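PDB 6IDY: lipase aflb, which probably hydrolyses ester bonds of lipids such as triacylglycerols, as a lipase of the alpha/beta-hydrolase fold. Local coordinates for residues A[226-240]-A[251-263]. Numbering follows the deposited sequence.
Sequences NVAVLSWSQGGLDTQ and KVVDDFIAISPDF. With CA (calcium ion), chain D.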
loop_
_atom_site.group_PDB
_atom_site.type_symbol
_atom_site.label_atom_id
_atom_site.label_comp_id
_atom_site.label_asym_id
_atom_site.label_seq_id
_atom_site.Cartn_x
_atom_site.Cartn_y
_atom_site.Cartn_z
ATOM N N ASN A 226 -16.631 -6.857 13.874
ATOM C CA ASN A 226 -16.440 -6.069 12.676
ATOM C C ASN A 226 -14.953 -5.701 12.670
ATOM O O ASN A 226 -14.276 -5.813 13.698
ATOM C CB ASN A 226 -17.340 -4.840 12.666
ATOM C CG ASN A 226 -18.733 -5.129 12.153
ATOM O OD1 ASN A 226 -19.153 -6.283 12.010
ATOM N ND2 ASN A 226 -19.479 -4.084 11.851
ATOM N N VAL A 227 -14.430 -5.339 11.510
ATOM C CA VAL A 227 -13.012 -5.035 11.363
ATOM C C VAL A 227 -12.817 -3.668 10.733
ATOM O O VAL A 227 -13.776 -3.015 10.314
ATOM C CB VAL A 227 -12.281 -6.141 10.531
ATOM C CG1 VAL A 227 -12.426 -7.522 11.175
ATOM C CG2 VAL A 227 -12.750 -6.159 9.070
ATOM N N ALA A 228 -11.556 -3.272 10.632
ATOM C CA ALA A 228 -11.114 -2.095 9.927
ATOM C C ALA A 228 -10.079 -2.572 8.924
ATOM O O ALA A 228 -9.452 -3.619 9.117
ATOM C CB ALA A 228 -10.501 -1.100 10.887
ATOM N N VAL A 229 -9.949 -1.843 7.821
ATOM C CA VAL A 229 -8.972 -2.132 6.781
ATOM C C VAL A 229 -8.103 -0.888 6.631
ATOM O O VAL A 229 -8.636 0.218 6.518
ATOM C CB VAL A 229 -9.638 -2.510 5.421
ATOM C CG1 VAL A 229 -8.594 -2.670 4.326
ATOM C CG2 VAL A 229 -10.504 -3.774 5.535
ATOM N N LEU A 230 -6.775 -1.066 6.630
ATOM C CA LEU A 230 -5.853 0.027 6.350
ATOM C C LEU A 230 -5.070 -0.426 5.128
ATOM O O LEU A 230 -4.443 -1.485 5.149
ATOM C CB LEU A 230 -4.931 0.377 7.530
ATOM C CG LEU A 230 -4.155 1.697 7.384
ATOM C CD1 LEU A 230 -3.974 2.360 8.724
ATOM C CD2 LEU A 230 -2.795 1.477 6.720
ATOM N N SER A 231 -5.153 0.351 4.051
ATOM C CA SER A 231 -4.492 0.002 2.807
ATOM C C SER A 231 -3.461 1.043 2.381
ATOM O O SER A 231 -3.503 2.182 2.837
ATOM C CB SER A 231 -5.532 -0.209 1.710
ATOM O OG SER A 231 -6.031 1.019 1.205
ATOM N N TRP A 232 -2.532 0.632 1.511
ATOM C CA TRP A 232 -1.527 1.497 0.918
ATOM C C TRP A 232 -1.541 1.299 -0.588
ATOM O O TRP A 232 -1.648 0.165 -1.044
ATOM C CB TRP A 232 -0.107 1.229 1.478
ATOM C CG TRP A 232 0.956 2.078 0.828
ATOM C CD1 TRP A 232 0.985 3.442 0.759
ATOM C CD2 TRP A 232 2.112 1.616 0.115
ATOM N NE1 TRP A 232 2.088 3.857 0.046
ATOM C CE2 TRP A 232 2.796 2.757 -0.363
ATOM C CE3 TRP A 232 2.654 0.343 -0.148
ATOM C CZ2 TRP A 232 3.994 2.665 -1.090
ATOM C CZ3 TRP A 232 3.836 0.253 -0.871
ATOM C CH2 TRP A 232 4.500 1.405 -1.323
ATOM N N SER A 233 -1.447 2.406 -1.354
ATOM C CA SER A 233 -1.324 2.401 -2.812
ATOM C C SER A 233 -2.456 1.590 -3.467
ATOM O O SER A 233 -3.629 1.836 -3.165
ATOM C CB SER A 233 0.061 1.866 -3.193
ATOM O OG SER A 233 0.341 1.950 -4.577
ATOM N N GLN A 234 -2.102 0.585 -4.301
ATOM C CA GLN A 234 -3.032 -0.328 -4.964
ATOM C C GLN A 234 -3.954 -1.045 -3.969
ATOM O O GLN A 234 -5.045 -1.462 -4.350
ATOM C CB GLN A 234 -2.263 -1.354 -5.794
ATOM C CG GLN A 234 -3.151 -2.164 -6.730
ATOM C CD GLN A 234 -2.608 -3.542 -6.937
ATOM O OE1 GLN A 234 -3.313 -4.537 -6.780
ATOM N NE2 GLN A 234 -1.346 -3.631 -7.307
ATOM N N GLY A 235 -3.523 -1.159 -2.711
ATOM C CA GLY A 235 -4.326 -1.744 -1.636
ATOM C C GLY A 235 -5.721 -1.153 -1.543
ATOM O O GLY A 235 -6.675 -1.868 -1.226
ATOM N N GLY A 236 -5.824 0.149 -1.837
ATOM C CA GLY A 236 -7.083 0.892 -1.884
ATOM C C GLY A 236 -7.984 0.379 -2.989
ATOM O O GLY A 236 -9.186 0.187 -2.776
ATOM N N LEU A 237 -7.393 0.102 -4.170
ATOM C CA LEU A 237 -8.127 -0.452 -5.312
ATOM C C LEU A 237 -8.605 -1.867 -5.003
ATOM O O LEU A 237 -9.748 -2.196 -5.305
ATOM C CB LEU A 237 -7.273 -0.449 -6.598
ATOM C CG LEU A 237 -7.058 0.902 -7.271
ATOM C CD1 LEU A 237 -6.013 0.789 -8.371
ATOM C CD2 LEU A 237 -8.356 1.434 -7.862
ATOM N N ASP A 238 -7.738 -2.688 -4.376
ATOM C CA ASP A 238 -8.064 -4.069 -4.008
ATOM C C ASP A 238 -9.234 -4.110 -3.027
ATOM O O ASP A 238 -10.107 -4.968 -3.157
ATOM C CB ASP A 238 -6.846 -4.773 -3.380
ATOM C CG ASP A 238 -5.599 -4.821 -4.244
ATOM O OD1 ASP A 238 -5.716 -4.634 -5.472
ATOM O OD2 ASP A 238 -4.513 -5.062 -3.694
ATOM N N THR A 239 -9.249 -3.173 -2.052
ATOM C CA THR A 239 -10.293 -3.085 -1.037
ATOM C C THR A 239 -11.603 -2.601 -1.634
ATOM O O THR A 239 -12.637 -3.206 -1.368
ATOM C CB THR A 239 -9.829 -2.254 0.164
ATOM O OG1 THR A 239 -8.557 -2.734 0.593
ATOM C CG2 THR A 239 -10.837 -2.287 1.336
ATOM N N GLN A 240 -11.560 -1.516 -2.428
ATOM C CA GLN A 240 -12.741 -0.950 -3.086
ATOM C C GLN A 240 -13.414 -1.976 -4.001
ATOM O O GLN A 240 -14.642 -2.075 -3.990
ATOM C CB GLN A 240 -12.376 0.335 -3.859
ATOM C CG GLN A 240 -13.589 1.128 -4.358
ATOM C CD GLN A 240 -14.377 1.869 -3.295
ATOM O OE1 GLN A 240 -14.174 1.716 -2.075
ATOM N NE2 GLN A 240 -15.316 2.695 -3.752
ATOM N N LYS A 251 -20.808 -5.041 5.287
ATOM C CA LYS A 251 -21.494 -5.117 6.587
ATOM C C LYS A 251 -20.544 -5.308 7.763
ATOM O O LYS A 251 -20.922 -5.013 8.896
ATOM C CB LYS A 251 -22.539 -6.253 6.598
ATOM C CG LYS A 251 -23.684 -6.063 5.607
ATOM C CD LYS A 251 -24.673 -7.219 5.647
ATOM C CE LYS A 251 -25.852 -6.962 4.741
ATOM N NZ LYS A 251 -26.884 -8.028 4.851
ATOM N N VAL A 252 -19.331 -5.823 7.515
ATOM C CA VAL A 252 -18.399 -6.113 8.605
ATOM C C VAL A 252 -17.174 -5.167 8.627
ATOM O O VAL A 252 -16.290 -5.352 9.465
ATOM C CB VAL A 252 -17.992 -7.616 8.654
ATOM C CG1 VAL A 252 -19.213 -8.510 8.868
ATOM C CG2 VAL A 252 -17.226 -8.041 7.406
ATOM N N VAL A 253 -17.129 -4.158 7.739
ATOM C CA VAL A 253 -16.017 -3.199 7.729
ATOM C C VAL A 253 -16.508 -1.859 8.251
ATOM O O VAL A 253 -17.334 -1.215 7.599
ATOM C CB VAL A 253 -15.272 -3.089 6.361
ATOM C CG1 VAL A 253 -14.197 -1.996 6.391
ATOM C CG2 VAL A 253 -14.648 -4.421 5.976
ATOM N N ASP A 254 -16.019 -1.452 9.438
ATOM C CA ASP A 254 -16.405 -0.182 10.063
ATOM C C ASP A 254 -15.586 0.999 9.561
ATOM O O ASP A 254 -16.071 2.124 9.583
ATOM C CB ASP A 254 -16.325 -0.271 11.595
ATOM C CG ASP A 254 -17.321 -1.228 12.224
ATOM O OD1 ASP A 254 -18.356 -1.521 11.581
ATOM O OD2 ASP A 254 -17.077 -1.671 13.367
ATOM N N ASP A 255 -14.338 0.754 9.148
ATOM C CA ASP A 255 -13.448 1.802 8.658
ATOM C C ASP A 255 -12.529 1.282 7.589
ATOM O O ASP A 255 -11.954 0.201 7.726
ATOM C CB ASP A 255 -12.593 2.387 9.803
ATOM C CG ASP A 255 -13.338 3.328 10.735
ATOM O OD1 ASP A 255 -13.630 4.467 10.318
ATOM O OD2 ASP A 255 -13.615 2.928 11.885
ATOM N N PHE A 256 -12.372 2.072 6.531
ATOM C CA PHE A 256 -11.447 1.799 5.445
ATOM C C PHE A 256 -10.513 3.008 5.410
ATOM O O PHE A 256 -10.934 4.097 5.035
ATOM C CB PHE A 256 -12.210 1.556 4.112
ATOM C CG PHE A 256 -11.436 1.461 2.802
ATOM C CD1 PHE A 256 -10.062 1.226 2.793
ATOM C CD2 PHE A 256 -12.089 1.591 1.580
ATOM C CE1 PHE A 256 -9.356 1.151 1.587
ATOM C CE2 PHE A 256 -11.382 1.512 0.376
ATOM C CZ PHE A 256 -10.020 1.299 0.388
ATOM N N ILE A 257 -9.276 2.838 5.907
ATOM C CA ILE A 257 -8.260 3.898 5.930
ATOM C C ILE A 257 -7.352 3.657 4.729
ATOM O O ILE A 257 -6.682 2.634 4.650
ATOM C CB ILE A 257 -7.505 3.971 7.294
ATOM C CG1 ILE A 257 -8.500 4.198 8.460
ATOM C CG2 ILE A 257 -6.411 5.071 7.266
ATOM C CD1 ILE A 257 -8.107 3.518 9.793
ATOM N N ALA A 258 -7.390 4.567 3.763
ATOM C CA ALA A 258 -6.642 4.409 2.524
ATOM C C ALA A 258 -5.489 5.396 2.392
ATOM O O ALA A 258 -5.700 6.597 2.220
ATOM C CB ALA A 258 -7.589 4.499 1.339
ATOM N N ILE A 259 -4.258 4.868 2.499
ATOM C CA ILE A 259 -3.013 5.640 2.390
ATOM C C ILE A 259 -2.591 5.661 0.923
ATOM O O ILE A 259 -2.453 4.597 0.310
ATOM C CB ILE A 259 -1.900 5.056 3.311
ATOM C CG1 ILE A 259 -2.421 4.754 4.761
ATOM C CG2 ILE A 259 -0.646 5.929 3.311
ATOM C CD1 ILE A 259 -2.990 5.980 5.614
ATOM N N SER A 260 -2.416 6.881 0.360
ATOM C CA SER A 260 -2.028 7.144 -1.040
ATOM C C SER A 260 -2.846 6.277 -2.013
ATOM O O SER A 260 -2.249 5.577 -2.839
ATOM C CB SER A 260 -0.528 6.898 -1.236
ATOM O OG SER A 260 0.240 7.744 -0.399
ATOM N N PRO A 261 -4.202 6.251 -1.914
ATOM C CA PRO A 261 -4.964 5.377 -2.814
ATOM C C PRO A 261 -5.119 5.943 -4.211
ATOM O O PRO A 261 -5.322 7.139 -4.379
ATOM C CB PRO A 261 -6.304 5.244 -2.105
ATOM C CG PRO A 261 -6.471 6.563 -1.406
ATOM C CD PRO A 261 -5.105 7.019 -1.021
ATOM N N ASP A 262 -5.040 5.071 -5.217
ATOM C CA ASP A 262 -5.195 5.491 -6.606
ATOM C C ASP A 262 -6.527 4.983 -7.145
ATOM O O ASP A 262 -6.568 4.167 -8.066
ATOM C CB ASP A 262 -3.975 5.065 -7.451
ATOM C CG ASP A 262 -3.717 3.577 -7.543
ATOM O OD1 ASP A 262 -3.907 2.871 -6.522
ATOM O OD2 ASP A 262 -3.318 3.117 -8.629
ATOM N N PHE A 263 -7.636 5.490 -6.570
ATOM C CA PHE A 263 -9.003 5.089 -6.939
ATOM C C PHE A 263 -9.366 5.397 -8.381
ATOM O O PHE A 263 -10.347 4.846 -8.886
ATOM C CB PHE A 263 -10.056 5.661 -5.976
ATOM C CG PHE A 263 -9.937 5.166 -4.557
ATOM C CD1 PHE A 263 -10.073 3.813 -4.260
ATOM C CD2 PHE A 263 -9.744 6.056 -3.508
ATOM C CE1 PHE A 263 -9.977 3.358 -2.942
ATOM C CE2 PHE A 263 -9.703 5.603 -2.185
ATOM C CZ PHE A 263 -9.792 4.258 -1.914
HETATM CA CA CA D . -14.763 5.036 12.412
HETATM O O HOH W 1 -4.509 2.832 -0.308
HETATM O O HOH W 2 -16.684 3.897 11.530
HETATM O O HOH W 3 -15.129 3.579 14.222
#
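Phe256 turns its ring to Thr239 of helix 235-245, within the beta-alpha-beta unit that runs from strand 227-232 through this helix to strand 253-259. Ser231 to Gly235, across the turn from strand to helix, read Ser-Trp-Ser-Gln-Gly, consistent with a variant of the Gly-X-Ser-X-Gly nucleophile elbow of alpha/beta-hydrolases. Strands 227-232 and 253-259 are parallel neighbours at the sheet centre; Val229 N donates to Asp255 O, and Val229 O receives Ile257 N at 2.8 Å. From CB, the Phe256 side chain sets CG anti to the backbone N (chi1 171°), carrying the ring towards the helix. Thr239 CG2 sits over the ring centre in a CH-pi contact, 3.7 Å from the centroid and 4.1 Å from both CG and CD2. CD1 packs loosely on Val229 CG1, CE1 meets Ser231 OG edge-on at 3.3 Å, CE2 has Gln240 OE1 at its edge, 3.7 Å away, and the tip, CZ, reaches Gly236 O at 3.5 Å. Gln240 NE2 is held by Gly303 O. Ser233 has the strained backbone (phi 54°, psi -125°) expected of an elbow nucleophile, and its OG bonds His361 NE2, consistent with a catalytic Ser-His pair. At the other end, Asp255 grips calcium with both carboxylate oxygens, beside carbonyls of Ala377, His380 and Gly382. A water accepts from Ser231 OG and donates to Ser233 O and to Ile259 O, the last 2.8 Å from the water oxygen.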